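Local structure of bartonella effector protein (Bep) substrate of VirB T4SS (Bartonella sp. AR 15-3, 4M16) at residues Phe146-Leu149 with Asn150-Pro154; Phe167-Leu170 with Ala171-Ala174; Thr184-Arg187 with Ile188-Cys192; Gln205-Lys208 with Ser209-Asp213. The protein probably transfers AMP from ATP to tyrosine or threonine hydroxyls of target proteins, its N-terminal Fic domain being the part described here. One frame throughout, in Å; residues are numbered along the deposited sequence.

Contact 1: residues Phe146-Leu149 with Asn150-Pro154; sequences FSFL and NYIHP
Ile152 lays its CD1 methyl over one face of the Phe148 ring, one helical turn back, 4.0 Å from the ring centroid and 17° off its normal, a CH-pi contact. With chi1 at -62°, CG1 sits beside the backbone N and heads back along the helix, which carries the methyl over the ring, toward its rim. Tyr151 meets the same ring at its edge, CD2 lying 4.3 Å from Phe148 CD1. Leu149 adds a looser apolar touch, CD1 to Pro154 CD at 4.2 Å.

The main-chain bonds run from residue i+4 to residue i, from Asn150 N to Phe146 O (2.8 Å) as far as His153 N to Leu149 O (3.1 Å), although His153 has positive phi.

An amide suits buried Asn150 because it both donates and accepts: ND2 gives to a water that donates to Ser147 O, while OD1 takes Gln163 NE2. His153 ND1 donates to Asn150 O (2.8 Å), on a lone pair in the carbonyl plane, though bent, the oxygen lying off the imidazole plane; Glu160 at NE2 and the stacked Phe107 ring fix the imidazole. This is the end of a central helix running into the His-Pro-Phe start of the Fic motif.

Contact 2: residues Phe167-Leu170 with Ala171-Ala174; sequences FEKL and AEAA. With EDO (1,2-ethanediol), chain B.
Ala171 N, Glu172 N and Ala173 N bond to the carbonyl oxygens of Phe167, Glu168 and Lys169 in regular helical fashion, whereas the bond from Ala174 N to Leu170 O is weak, 3.2 Å long and bent to 133°. Lys169 and Glu172 lie alongside each other and point the same way. Their charges do not meet, since NZ of Lys169 is 5.3 Å from OE1 of Glu172. A water lies between them, 2.8 Å from Lys169 NZ, which donates to it, and 2.9 Å from Glu172 OE1; a second water donates to Glu172 OE1. The lysine chain, bent at chi2 (-82°) and again at chi3, delivers its ammonium to Leu48 O, a hydrogen bond that suits a long, flexible donor.

Glu168 stretches away from the helix. Its carboxylate is gripped by both hydroxyls of a 1,2-ethanediol, probably from the crystallisation liquor, with O1 on OE1 of Glu168 at 3.1 Å and O2 on OE2 at 3.0 Å; OE2 also takes the backbone N of Phe180.

Phe167 turns its ring edge-to-face with Phe146, and Leu170 and Ala173 rest on Phe57. Alanine is short enough at 171 and 174 for the Phe138 ring to come close. Packed between helix 135-152 and the loop carrying Phe57, with Glu172 exposed, this is a partly amphipathic helix of the mainly helical Fic fold.

Contact 3: residues Thr184-Arg187 with Ile188-Cys192; sequences TEER and IMRAC
Arg187 and Arg190 cross one turn apart, the NH2 of Arg190 coming to within 3.5 Å of CD in the aliphatic part of Arg187. The guanidinium planes are inclined by 29°, and the two positive ends stand close, Arg187 NH1 to Arg190 NH2 at 4.1 Å. A bend at chi2 (97°) turns the Arg187 chain toward helix 200-214, where NH2 makes a salt bridge with Asp213, modelled implausibly short and so doubtful in its exact geometry; this partner probably offsets the nearness of the second arginine. Arg190, bent at chi3, curls back over the helix, and Glu186 OE2 stays 5.3 Å from its NH1, too far for an ion pair.

At the start of helix 185-197, Thr184 is the N-cap. Its OG1 accepts from Arg187 N at 3.1 Å, satisfying an N-H of the first turn that has no earlier helical carbonyl, a task suiting a short hydroxyl.

Beside the cap, Ile188 sets CD1 3.7 Å from Thr184 O and presses on His164. Glu185 offers only its aliphatic part, CG, to Met189 CG at 4.2 Å. Farther out, small Ala191 allows Leu210 close to the helix, and Cys192 packs between Phe146, Asn150 and Met207.

Contact 4: residues Gln205-Lys208 with Ser209-Asp213; sequences QAMK and SLFED
Met207 and Phe211, one turn apart, run side by side in the same direction. The methionine CB points away from residues 209-213, but with CG anti to the backbone N (chi1 -172°) the chain passes along the edge of the Phe211 ring: CG is 4.0 Å from CD1. A bend at chi2 (61°) brings SD to 3.7 Å from Phe211 CE1 and 4.1 Å from Leu210 CD2. The sulfur lies 82° off the ring normal, so it faces the ring edge and not the pi cloud. Beyond SD, a further bend lets the CE methyl come near Phe146. A flexible, polarisable thioether suits a place between apolar surfaces.

The remaining faces are more polar. Ser209, beside Arg187 of helix 185-197, folds its hydroxyl back: OG donates to Gln205 O at 2.8 Å, while Ser209 N reaches that same oxygen at 3.2 Å. Lys208 and Glu212 cross, NZ of Lys208 4.0 Å from OE2 of Glu212, beyond a salt bridge; the charges may still attract, but these ends are doubtfully placed, the carboxylate lying too close to the lysine CE. Inside, the sulfur at the ring edge makes a Met-aromatic contact, spaced i to i+4 on an amphipathic helix.

Contact 1 is the core of the group, its centre about 7 Å from the centre of the chain, and touches each of the others: helix 135-152 meets helices 159-174, 185-197 and 200-214, with Phe146 lying against Phe167, Cys192 and Phe211. Contacts 2 and 3 do not touch, nor do contacts 2 and 4. Contacts 3 and 4 sit on consecutive helices, centres about 10 Å apart, which pair through opposite charges. Contacts 1 and 2 are buried, contacts 3 and 4 only partly so. Contact 1 combines packed rings with buried amide and imidazole bonds, contact 2 combines charged side chains near waters with small alanines, contact 3 is largely surface charge, and contact 4 splits between an inner sulfur and more polar faces.

Contact 1: residues Phe146-Leu149 with Asn150-Pro154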
ATOM      1  N   PHE A 146       8.810   4.421   0.818  1.00 14.74           N
ATOM      2  CA  PHE A 146       7.355   4.522   0.984  1.00 15.20           C
ATOM      3  C   PHE A 146       6.632   5.425  -0.045  1.00 15.26           C
ATOM      4  O   PHE A 146       5.653   4.963  -0.676  1.00 13.86           O
ATOM      5  CB  PHE A 146       6.992   4.909   2.425  1.00 15.58           C
ATOM      6  CG  PHE A 146       5.508   4.839   2.696  1.00 15.52           C
ATOM      7  CD1 PHE A 146       4.698   5.913   2.386  1.00 16.01           C
ATOM      8  CD2 PHE A 146       4.948   3.733   3.269  1.00 15.97           C
ATOM      9  CE1 PHE A 146       3.354   5.849   2.594  1.00 16.90           C
ATOM     10  CE2 PHE A 146       3.573   3.657   3.477  1.00 16.09           C
ATOM     11  CZ  PHE A 146       2.781   4.729   3.181  1.00 16.66           C
ATOM     12  N   SER A 147       7.195   6.589  -0.338  1.00 15.79           N
ATOM     13  CA  SER A 147       6.665   7.424  -1.427  1.00 16.65           C
ATOM     14  C   SER A 147       6.719   6.687  -2.767  1.00 15.72           C
ATOM     15  O   SER A 147       5.810   6.800  -3.587  1.00 16.13           O
ATOM     16  CB  SER A 147       7.425   8.720  -1.588  1.00 18.35           C
ATOM     17  OG  SER A 147       7.335   9.488  -0.408  1.00 20.31           O
ATOM     18  N   PHE A 148       7.785   5.939  -2.998  1.00 15.40           N
ATOM     19  CA  PHE A 148       7.948   5.254  -4.264  1.00 15.53           C
ATOM     20  C   PHE A 148       6.855   4.167  -4.378  1.00 14.80           C
ATOM     21  O   PHE A 148       6.125   4.122  -5.353  1.00 14.55           O
ATOM     22  CB  PHE A 148       9.375   4.682  -4.401  1.00 15.92           C
ATOM     23  CG  PHE A 148       9.644   3.929  -5.712  1.00 16.47           C
ATOM     24  CD1 PHE A 148       9.039   4.293  -6.911  1.00 16.46           C
ATOM     25  CD2 PHE A 148      10.600   2.885  -5.740  1.00 16.56           C
ATOM     26  CE1 PHE A 148       9.343   3.618  -8.105  1.00 16.79           C
ATOM     27  CE2 PHE A 148      10.879   2.207  -6.919  1.00 17.26           C
ATOM     28  CZ  PHE A 148      10.251   2.588  -8.106  1.00 17.39           C
ATOM     29  N   LEU A 149       6.708   3.326  -3.355  1.00 14.98           N
ATOM     30  CA  LEU A 149       5.712   2.297  -3.406  1.00 14.82           C
ATOM     31  C   LEU A 149       4.289   2.887  -3.493  1.00 14.36           C
ATOM     32  O   LEU A 149       3.479   2.366  -4.251  1.00 14.69           O
ATOM     33  CB  LEU A 149       5.855   1.309  -2.231  1.00 15.28           C
ATOM     34  CG  LEU A 149       4.811   0.167  -2.249  1.00 15.70           C
ATOM     35  CD1 LEU A 149       4.984  -0.674  -3.485  1.00 17.24           C
ATOM     36  CD2 LEU A 149       4.879  -0.667  -0.975  1.00 15.89           C
ATOM     37  N   ASN A 150       3.999   3.956  -2.741  1.00 14.79           N
ATOM     38  CA  ASN A 150       2.719   4.656  -2.818  1.00 15.21           C
ATOM     39  C   ASN A 150       2.451   5.056  -4.292  1.00 14.88           C
ATOM     40  O   ASN A 150       1.358   4.869  -4.797  1.00 14.08           O
ATOM     41  CB  ASN A 150       2.669   5.876  -1.900  1.00 15.94           C
ATOM     42  CG  ASN A 150       1.321   6.559  -1.930  1.00 17.51           C
ATOM     43  OD1 ASN A 150       0.294   5.953  -1.532  1.00 17.64           O
ATOM     44  ND2 ASN A 150       1.290   7.785  -2.435  1.00 18.00           N
ATOM     45  N   TYR A 151       3.444   5.645  -4.937  1.00 14.97           N
ATOM     46  CA  TYR A 151       3.297   6.043  -6.351  1.00 15.49           C
ATOM     47  C   TYR A 151       3.010   4.873  -7.265  1.00 14.77           C
ATOM     48  O   TYR A 151       2.153   4.974  -8.161  1.00 14.54           O
ATOM     49  CB  TYR A 151       4.561   6.737  -6.846  1.00 16.10           C
ATOM     50  CG  TYR A 151       4.702   6.766  -8.340  1.00 16.97           C
ATOM     51  CD1 TYR A 151       3.982   7.645  -9.122  1.00 17.77           C
ATOM     52  CD2 TYR A 151       5.578   5.870  -8.983  1.00 17.11           C
ATOM     53  CE1 TYR A 151       4.113   7.606 -10.524  1.00 18.13           C
ATOM     54  CE2 TYR A 151       5.718   5.851 -10.354  1.00 17.58           C
ATOM     55  CZ  TYR A 151       5.004   6.708 -11.120  1.00 17.99           C
ATOM     56  OH  TYR A 151       5.180   6.642 -12.511  1.00 19.13           O
ATOM     57  N   ILE A 152       3.663   3.733  -7.004  1.00 14.55           N
ATOM     58  CA  ILE A 152       3.457   2.536  -7.816  1.00 14.51           C
ATOM     59  C   ILE A 152       2.002   2.009  -7.766  1.00 14.53           C
ATOM     60  O   ILE A 152       1.402   1.790  -8.836  1.00 14.41           O
ATOM     61  CB  ILE A 152       4.428   1.364  -7.474  1.00 14.57           C
ATOM     62  CG1 ILE A 152       5.862   1.769  -7.723  1.00 15.10           C
ATOM     63  CG2 ILE A 152       4.112   0.198  -8.407  1.00 14.59           C
ATOM     64  CD1 ILE A 152       6.901   0.719  -7.321  1.00 15.11           C
ATOM     65  N   HIS A 153       1.446   1.881  -6.548  1.00 14.70           N
ATOM     66  CA  HIS A 153       0.078   1.464  -6.325  1.00 14.85           C
ATOM     67  C   HIS A 153      -0.195   0.238  -7.181  1.00 14.49           C
ATOM     68  O   HIS A 153      -1.069   0.264  -8.046  1.00 14.52           O
ATOM     69  CB  HIS A 153      -0.935   2.583  -6.633  1.00 16.79           C
ATOM     70  CG  HIS A 153      -1.703   3.051  -5.431  1.00 19.24           C
ATOM     71  ND1 HIS A 153      -1.074   3.524  -4.296  1.00 23.28           N
ATOM     72  CD2 HIS A 153      -3.025   3.143  -5.198  1.00 21.52           C
ATOM     73  CE1 HIS A 153      -1.986   3.906  -3.424  1.00 24.57           C
ATOM     74  NE2 HIS A 153      -3.177   3.644  -3.939  1.00 23.52           N
ATOM     75  N   PRO A 154       0.562  -0.842  -6.943  1.00 14.04           N
ATOM     76  CA  PRO A 154       0.568  -1.970  -7.833  1.00 14.67           C
ATOM     77  C   PRO A 154      -0.697  -2.863  -7.856  1.00 14.79           C
ATOM     78  O   PRO A 154      -0.779  -3.688  -8.732  1.00 15.65           O
ATOM     79  CB  PRO A 154       1.749  -2.803  -7.322  1.00 14.74           C
ATOM     80  CG  PRO A 154       1.836  -2.503  -5.866  1.00 14.18           C
ATOM     81  CD  PRO A 154       1.490  -1.034  -5.808  1.00 14.15           C
TER
HETATM   82  O   HOH W   1       4.016   8.988  -3.384  1.00 24.05           O

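Contact 2: residues Phe167-Leu170 with Ala171-Ala174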
ATOM      1  N   PHE A 167       5.479  -1.862   5.800  1.00 13.99           N
ATOM      2  CA  PHE A 167       6.457  -0.983   6.389  1.00 14.69           C
ATOM      3  C   PHE A 167       6.570  -1.117   7.924  1.00 15.25           C
ATOM      4  O   PHE A 167       7.619  -0.899   8.488  1.00 16.42           O
ATOM      5  CB  PHE A 167       6.229   0.473   5.951  1.00 14.39           C
ATOM      6  CG  PHE A 167       6.954   0.777   4.685  1.00 14.66           C
ATOM      7  CD1 PHE A 167       6.399   0.425   3.463  1.00 15.03           C
ATOM      8  CD2 PHE A 167       8.204   1.340   4.703  1.00 14.81           C
ATOM      9  CE1 PHE A 167       7.078   0.650   2.279  1.00 14.97           C
ATOM     10  CE2 PHE A 167       8.890   1.602   3.515  1.00 14.83           C
ATOM     11  CZ  PHE A 167       8.347   1.219   2.302  1.00 14.96           C
ATOM     12  N   GLU A 168       5.499  -1.522   8.573  1.00 16.74           N
ATOM     13  CA  GLU A 168       5.535  -1.768  10.015  1.00 18.31           C
ATOM     14  C   GLU A 168       6.423  -3.011  10.300  1.00 18.23           C
ATOM     15  O   GLU A 168       7.234  -3.001  11.233  1.00 17.47           O
ATOM     16  CB  GLU A 168       4.100  -1.893  10.571  1.00 20.14           C
ATOM     17  CG  GLU A 168       3.315  -0.578  10.495  1.00 21.80           C
ATOM     18  CD  GLU A 168       1.861  -0.670  10.981  1.00 25.74           C
ATOM     19  OE1 GLU A 168       1.260  -1.747  10.856  1.00 29.90           O
ATOM     20  OE2 GLU A 168       1.298   0.337  11.441  1.00 25.64           O
ATOM     21  N   LYS A 169       6.258  -4.062   9.487  1.00 18.48           N
ATOM     22  CA  LYS A 169       7.079  -5.274   9.573  1.00 19.64           C
ATOM     23  C   LYS A 169       8.566  -4.975   9.219  1.00 18.79           C
ATOM     24  O   LYS A 169       9.506  -5.449   9.888  1.00 17.92           O
ATOM     25  CB  LYS A 169       6.496  -6.385   8.691  1.00 21.54           C
ATOM     26  CG  LYS A 169       5.129  -6.914   9.188  1.00 23.78           C
ATOM     27  CD  LYS A 169       5.305  -7.939  10.309  1.00 27.73           C
ATOM     28  CE  LYS A 169       4.407  -9.154  10.095  1.00 29.46           C
ATOM     29  NZ  LYS A 169       4.745 -10.459  10.815  1.00 30.08           N
ATOM     30  N   LEU A 170       8.764  -4.162   8.181  1.00 17.58           N
ATOM     31  CA  LEU A 170      10.118  -3.733   7.829  1.00 17.59           C
ATOM     32  C   LEU A 170      10.810  -2.995   8.966  1.00 17.29           C
ATOM     33  O   LEU A 170      11.994  -3.231   9.224  1.00 17.77           O
ATOM     34  CB  LEU A 170      10.068  -2.854   6.574  1.00 17.85           C
ATOM     35  CG  LEU A 170      11.370  -2.297   6.015  1.00 18.60           C
ATOM     36  CD1 LEU A 170      12.153  -3.427   5.425  1.00 19.66           C
ATOM     37  CD2 LEU A 170      11.168  -1.228   4.951  1.00 18.39           C
ATOM     38  N   ALA A 171      10.125  -2.048   9.604  1.00 18.25           N
ATOM     39  CA  ALA A 171      10.706  -1.344  10.710  1.00 18.75           C
ATOM     40  C   ALA A 171      11.007  -2.265  11.915  1.00 19.86           C
ATOM     41  O   ALA A 171      12.067  -2.135  12.574  1.00 20.15           O
ATOM     42  CB  ALA A 171       9.802  -0.195  11.177  1.00 18.98           C
ATOM     43  N   GLU A 172      10.061  -3.134  12.268  1.00 19.40           N
ATOM     44  CA  GLU A 172      10.308  -4.098  13.340  1.00 21.03           C
ATOM     45  C   GLU A 172      11.592  -4.896  13.081  1.00 20.17           C
ATOM     46  O   GLU A 172      12.425  -5.080  13.984  1.00 20.26           O
ATOM     47  CB  GLU A 172       9.152  -5.092  13.449  1.00 22.42           C
ATOM     48  CG  GLU A 172       9.210  -5.938  14.690  1.00 25.09           C
ATOM     49  CD  GLU A 172       8.137  -6.992  14.723  1.00 27.12           C
ATOM     50  OE1 GLU A 172       7.200  -6.988  13.904  1.00 28.34           O
ATOM     51  OE2 GLU A 172       8.232  -7.861  15.592  1.00 30.89           O
ATOM     52  N   ALA A 173      11.759  -5.358  11.844  1.00 19.63           N
ATOM     53  CA  ALA A 173      12.901  -6.191  11.497  1.00 19.47           C
ATOM     54  C   ALA A 173      14.241  -5.448  11.548  1.00 20.53           C
ATOM     55  O   ALA A 173      15.290  -6.041  11.818  1.00 22.07           O
ATOM     56  CB  ALA A 173      12.692  -6.822  10.148  1.00 19.02           C
ATOM     57  N   ALA A 174      14.161  -4.142  11.321  1.00 20.32           N
ATOM     58  CA  ALA A 174      15.306  -3.233  11.270  1.00 19.92           C
ATOM     59  C   ALA A 174      15.658  -2.613  12.623  1.00 19.62           C
ATOM     60  O   ALA A 174      16.617  -1.853  12.731  1.00 19.84           O
ATOM     61  CB  ALA A 174      14.991  -2.149  10.256  1.00 19.42           C
TER
HETATM   62  C1  EDO B 301      -2.475  -1.669  10.312  1.00 31.19           C
HETATM   63  O1  EDO B 301      -1.403  -1.592   9.360  1.00 30.64           O
HETATM   64  C2  EDO B 301      -2.809  -0.282  10.891  1.00 32.70           C
HETATM   65  O2  EDO B 301      -1.662   0.468  11.304  1.00 34.61           O
HETATM   66  O   HOH W   2       5.389  -4.840  13.455  1.00 43.33           O
HETATM   67  O   HOH W   3       5.421  -9.113  13.122  1.00 36.40           O

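Contact 3: residues Thr184-Arg187 with Ile188-Cys192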
ATOM      1  N   THR A 184      -4.387   9.929  12.033  1.00 25.56           N
ATOM      2  CA  THR A 184      -5.635   9.657  11.325  1.00 25.80           C
ATOM      3  C   THR A 184      -5.409   9.305   9.870  1.00 25.14           C
ATOM      4  O   THR A 184      -4.388   9.655   9.270  1.00 23.29           O
ATOM      5  CB  THR A 184      -6.574  10.866  11.288  1.00 28.54           C
ATOM      6  OG1 THR A 184      -5.916  11.949  10.613  1.00 28.83           O
ATOM      7  CG2 THR A 184      -6.996  11.256  12.689  1.00 31.00           C
ATOM      8  N   GLU A 185      -6.393   8.616   9.308  1.00 26.06           N
ATOM      9  CA  GLU A 185      -6.504   8.467   7.859  1.00 26.84           C
ATOM     10  C   GLU A 185      -6.243   9.786   7.110  1.00 27.88           C
ATOM     11  O   GLU A 185      -5.438   9.810   6.188  1.00 25.75           O
ATOM     12  CB  GLU A 185      -7.881   7.913   7.483  1.00 30.36           C
ATOM     13  CG  GLU A 185      -7.945   7.596   5.991  1.00 31.53           C
ATOM     14  CD  GLU A 185      -9.202   6.875   5.549  1.00 34.84           C
ATOM     15  OE1 GLU A 185      -9.880   6.224   6.376  1.00 40.68           O
ATOM     16  OE2 GLU A 185      -9.517   6.960   4.359  1.00 37.09           O
ATOM     17  N   GLU A 186      -6.902  10.874   7.503  1.00 27.92           N
ATOM     18  CA  GLU A 186      -6.759  12.168   6.772  1.00 29.81           C
ATOM     19  C   GLU A 186      -5.273  12.595   6.705  1.00 26.98           C
ATOM     20  O   GLU A 186      -4.771  13.044   5.656  1.00 24.48           O
ATOM     21  CB  GLU A 186      -7.614  13.257   7.436  1.00 35.83           C
ATOM     22  CG  GLU A 186      -7.328  14.696   7.002  1.00 39.11           C
ATOM     23  CD  GLU A 186      -8.285  15.705   7.650  1.00 46.63           C
ATOM     24  OE1 GLU A 186      -8.531  15.624   8.875  1.00 49.77           O
ATOM     25  OE2 GLU A 186      -8.800  16.608   6.948  1.00 50.98           O
ATOM     26  N   ARG A 187      -4.569  12.431   7.815  1.00 25.87           N
ATOM     27  CA  ARG A 187      -3.160  12.808   7.910  1.00 26.12           C
ATOM     28  C   ARG A 187      -2.258  11.942   7.010  1.00 22.79           C
ATOM     29  O   ARG A 187      -1.382  12.439   6.288  1.00 21.24           O
ATOM     30  CB  ARG A 187      -2.738  12.735   9.373  1.00 30.03           C
ATOM     31  CG  ARG A 187      -1.255  12.864   9.644  1.00 33.40           C
ATOM     32  CD  ARG A 187      -0.897  14.262  10.013  1.00 38.96           C
ATOM     33  NE  ARG A 187       0.475  14.380  10.533  1.00 42.60           N
ATOM     34  CZ  ARG A 187       1.563  14.399   9.769  1.00 45.46           C
ATOM     35  NH1 ARG A 187       1.473  14.249   8.440  1.00 45.39           N
ATOM     36  NH2 ARG A 187       2.746  14.578  10.340  1.00 46.67           N
ATOM     37  N   ILE A 188      -2.491  10.643   7.038  1.00 21.21           N
ATOM     38  CA  ILE A 188      -1.811   9.741   6.171  1.00 20.92           C
ATOM     39  C   ILE A 188      -2.046  10.081   4.694  1.00 21.06           C
ATOM     40  O   ILE A 188      -1.103  10.164   3.925  1.00 20.21           O
ATOM     41  CB  ILE A 188      -2.158   8.269   6.468  1.00 21.25           C
ATOM     42  CG1 ILE A 188      -1.704   7.895   7.881  1.00 21.57           C
ATOM     43  CG2 ILE A 188      -1.491   7.388   5.422  1.00 21.79           C
ATOM     44  CD1 ILE A 188      -2.411   6.684   8.453  1.00 22.91           C
ATOM     45  N   MET A 189      -3.306  10.237   4.302  1.00 21.96           N
ATOM     46  CA  MET A 189      -3.618  10.488   2.908  1.00 23.31           C
ATOM     47  C   MET A 189      -3.152  11.877   2.417  1.00 23.38           C
ATOM     48  O   MET A 189      -2.806  12.031   1.249  1.00 22.71           O
ATOM     49  CB  MET A 189      -5.096  10.226   2.640  1.00 26.50           C
ATOM     50  CG  MET A 189      -5.496   8.746   2.787  1.00 27.38           C
ATOM     51  SD  MET A 189      -4.346   7.579   1.989  1.00 30.60           S
ATOM     52  CE  MET A 189      -4.484   8.218   0.338  1.00 30.89           C
ATOM     53  N   ARG A 190      -3.147  12.876   3.296  1.00 24.64           N
ATOM     54  CA  ARG A 190      -2.544  14.167   2.967  1.00 26.31           C
ATOM     55  C   ARG A 190      -1.057  14.065   2.678  1.00 23.16           C
ATOM     56  O   ARG A 190      -0.573  14.624   1.691  1.00 22.29           O
ATOM     57  CB  ARG A 190      -2.769  15.180   4.088  1.00 30.65           C
ATOM     58  CG  ARG A 190      -2.220  16.554   3.721  1.00 35.75           C
ATOM     59  CD  ARG A 190      -2.711  17.621   4.672  1.00 42.66           C
ATOM     60  NE  ARG A 190      -1.924  17.629   5.907  1.00 47.73           N
ATOM     61  CZ  ARG A 190      -2.279  17.095   7.080  1.00 47.62           C
ATOM     62  NH1 ARG A 190      -3.471  16.499   7.259  1.00 47.60           N
ATOM     63  NH2 ARG A 190      -1.422  17.194   8.097  1.00 49.41           N
ATOM     64  N   ALA A 191      -0.318  13.316   3.488  1.00 21.18           N
ATOM     65  CA  ALA A 191       1.109  13.089   3.179  1.00 19.67           C
ATOM     66  C   ALA A 191       1.290  12.343   1.861  1.00 18.81           C
ATOM     67  O   ALA A 191       2.141  12.679   1.088  1.00 17.41           O
ATOM     68  CB  ALA A 191       1.791  12.328   4.299  1.00 19.35           C
ATOM     69  N   CYS A 192       0.470  11.327   1.610  1.00 18.05           N
ATOM     70  CA  CYS A 192       0.619  10.525   0.400  1.00 17.91           C
ATOM     71  C   CYS A 192       0.262  11.361  -0.830  1.00 18.77           C
ATOM     72  O   CYS A 192       0.975  11.369  -1.815  1.00 19.22           O
ATOM     73  CB  CYS A 192      -0.248   9.270   0.459  1.00 17.41           C
ATOM     74  SG  CYS A 192       0.294   8.055   1.682  1.00 17.89           S
TER

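Contact 4: residues Gln205-Lys208 with Ser209-Asp213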
ATOM      1  N   GLN A 205       9.287  16.509   2.315  1.00 28.70           N
ATOM      2  CA  GLN A 205       8.896  16.983   3.659  1.00 29.45           C
ATOM      3  C   GLN A 205       7.483  16.593   4.074  1.00 27.80           C
ATOM      4  O   GLN A 205       7.195  16.378   5.286  1.00 25.81           O
ATOM      5  CB  GLN A 205       9.075  18.504   3.785  1.00 31.96           C
ATOM      6  CG  GLN A 205       8.843  19.007   5.182  1.00 34.34           C
ATOM      7  CD  GLN A 205       9.788  18.360   6.176  1.00 35.51           C
ATOM      8  OE1 GLN A 205      11.015  18.442   6.022  1.00 36.70           O
ATOM      9  NE2 GLN A 205       9.224  17.709   7.198  1.00 34.46           N
ATOM     10  N   ALA A 206       6.570  16.541   3.102  1.00 27.31           N
ATOM     11  CA  ALA A 206       5.222  16.059   3.423  1.00 27.12           C
ATOM     12  C   ALA A 206       5.277  14.656   4.087  1.00 25.39           C
ATOM     13  O   ALA A 206       4.708  14.365   5.139  1.00 25.06           O
ATOM     14  CB  ALA A 206       4.364  15.994   2.156  1.00 27.66           C
ATOM     15  N   MET A 207       6.000  13.770   3.453  1.00 24.21           N
ATOM     16  CA  MET A 207       6.057  12.408   3.959  1.00 21.71           C
ATOM     17  C   MET A 207       6.974  12.264   5.186  1.00 21.74           C
ATOM     18  O   MET A 207       6.694  11.453   6.085  1.00 21.95           O
ATOM     19  CB  MET A 207       6.517  11.537   2.789  1.00 22.16           C
ATOM     20  CG  MET A 207       6.467  10.038   3.013  1.00 21.72           C
ATOM     21  SD  MET A 207       4.821   9.460   3.346  1.00 22.79           S
ATOM     22  CE  MET A 207       4.035   9.572   1.739  1.00 20.99           C
ATOM     23  N   LYS A 208       8.041  13.051   5.261  1.00 21.75           N
ATOM     24  CA  LYS A 208       8.934  12.998   6.430  1.00 23.77           C
ATOM     25  C   LYS A 208       8.212  13.343   7.749  1.00 23.99           C
ATOM     26  O   LYS A 208       8.468  12.700   8.769  1.00 24.12           O
ATOM     27  CB  LYS A 208      10.101  13.928   6.265  1.00 24.88           C
ATOM     28  CG  LYS A 208      11.135  13.799   7.391  1.00 27.42           C
ATOM     29  CD  LYS A 208      12.382  14.589   7.066  1.00 30.14           C
ATOM     30  CE  LYS A 208      13.361  14.600   8.221  1.00 32.74           C
ATOM     31  NZ  LYS A 208      14.586  15.298   7.809  1.00 35.62           N
ATOM     32  N   SER A 209       7.328  14.345   7.732  1.00 24.92           N
ATOM     33  CA  SER A 209       6.565  14.727   8.951  1.00 26.86           C
ATOM     34  C   SER A 209       5.734  13.564   9.422  1.00 25.65           C
ATOM     35  O   SER A 209       5.712  13.256  10.618  1.00 26.71           O
ATOM     36  CB  SER A 209       5.598  15.895   8.731  1.00 29.19           C
ATOM     37  OG  SER A 209       6.160  16.808   7.830  1.00 33.34           O
ATOM     38  N   LEU A 210       5.098  12.888   8.474  1.00 24.63           N
ATOM     39  CA  LEU A 210       4.303  11.681   8.822  1.00 24.03           C
ATOM     40  C   LEU A 210       5.176  10.633   9.464  1.00 23.25           C
ATOM     41  O   LEU A 210       4.830  10.071  10.493  1.00 23.82           O
ATOM     42  CB  LEU A 210       3.593  11.096   7.619  1.00 22.43           C
ATOM     43  CG  LEU A 210       2.852   9.755   7.890  1.00 22.26           C
ATOM     44  CD1 LEU A 210       1.639  10.008   8.787  1.00 23.53           C
ATOM     45  CD2 LEU A 210       2.410   9.031   6.627  1.00 21.83           C
ATOM     46  N   PHE A 211       6.320  10.353   8.843  1.00 22.66           N
ATOM     47  CA  PHE A 211       7.222   9.327   9.366  1.00 21.95           C
ATOM     48  C   PHE A 211       7.787   9.663  10.755  1.00 22.62           C
ATOM     49  O   PHE A 211       7.948   8.765  11.609  1.00 23.09           O
ATOM     50  CB  PHE A 211       8.276   8.914   8.322  1.00 21.55           C
ATOM     51  CG  PHE A 211       7.767   7.819   7.423  1.00 21.45           C
ATOM     52  CD1 PHE A 211       6.834   8.081   6.453  1.00 21.27           C
ATOM     53  CD2 PHE A 211       8.099   6.511   7.662  1.00 22.93           C
ATOM     54  CE1 PHE A 211       6.287   7.064   5.688  1.00 21.98           C
ATOM     55  CE2 PHE A 211       7.570   5.495   6.895  1.00 24.15           C
ATOM     56  CZ  PHE A 211       6.680   5.761   5.886  1.00 22.68           C
ATOM     57  N   GLU A 212       8.063  10.926  10.995  1.00 25.93           N
ATOM     58  CA  GLU A 212       8.524  11.347  12.321  1.00 26.91           C
ATOM     59  C   GLU A 212       7.423  11.088  13.401  1.00 26.00           C
ATOM     60  O   GLU A 212       7.692  10.565  14.466  1.00 26.07           O
ATOM     61  CB  GLU A 212       8.990  12.792  12.277  1.00 30.07           C
ATOM     62  CG  GLU A 212      10.337  12.873  11.551  1.00 33.88           C
ATOM     63  CD  GLU A 212      10.862  14.273  11.310  1.00 40.14           C
ATOM     64  OE1 GLU A 212      10.128  15.248  11.591  1.00 44.44           O
ATOM     65  OE2 GLU A 212      12.020  14.403  10.807  1.00 43.79           O
ATOM     66  N   ASP A 213       6.193  11.388  13.052  1.00 25.07           N
ATOM     67  CA  ASP A 213       5.053  11.247  13.947  1.00 26.09           C
ATOM     68  C   ASP A 213       4.737   9.785  14.322  1.00 24.79           C
ATOM     69  O   ASP A 213       4.231   9.527  15.428  1.00 24.33           O
ATOM     70  CB  ASP A 213       3.817  11.816  13.246  1.00 28.70           C
ATOM     71  CG  ASP A 213       3.796  13.350  13.238  1.00 32.22           C
ATOM     72  OD1 ASP A 213       4.623  13.948  13.911  1.00 32.56           O
ATOM     73  OD2 ASP A 213       2.920  13.952  12.548  1.00 37.43           O
TER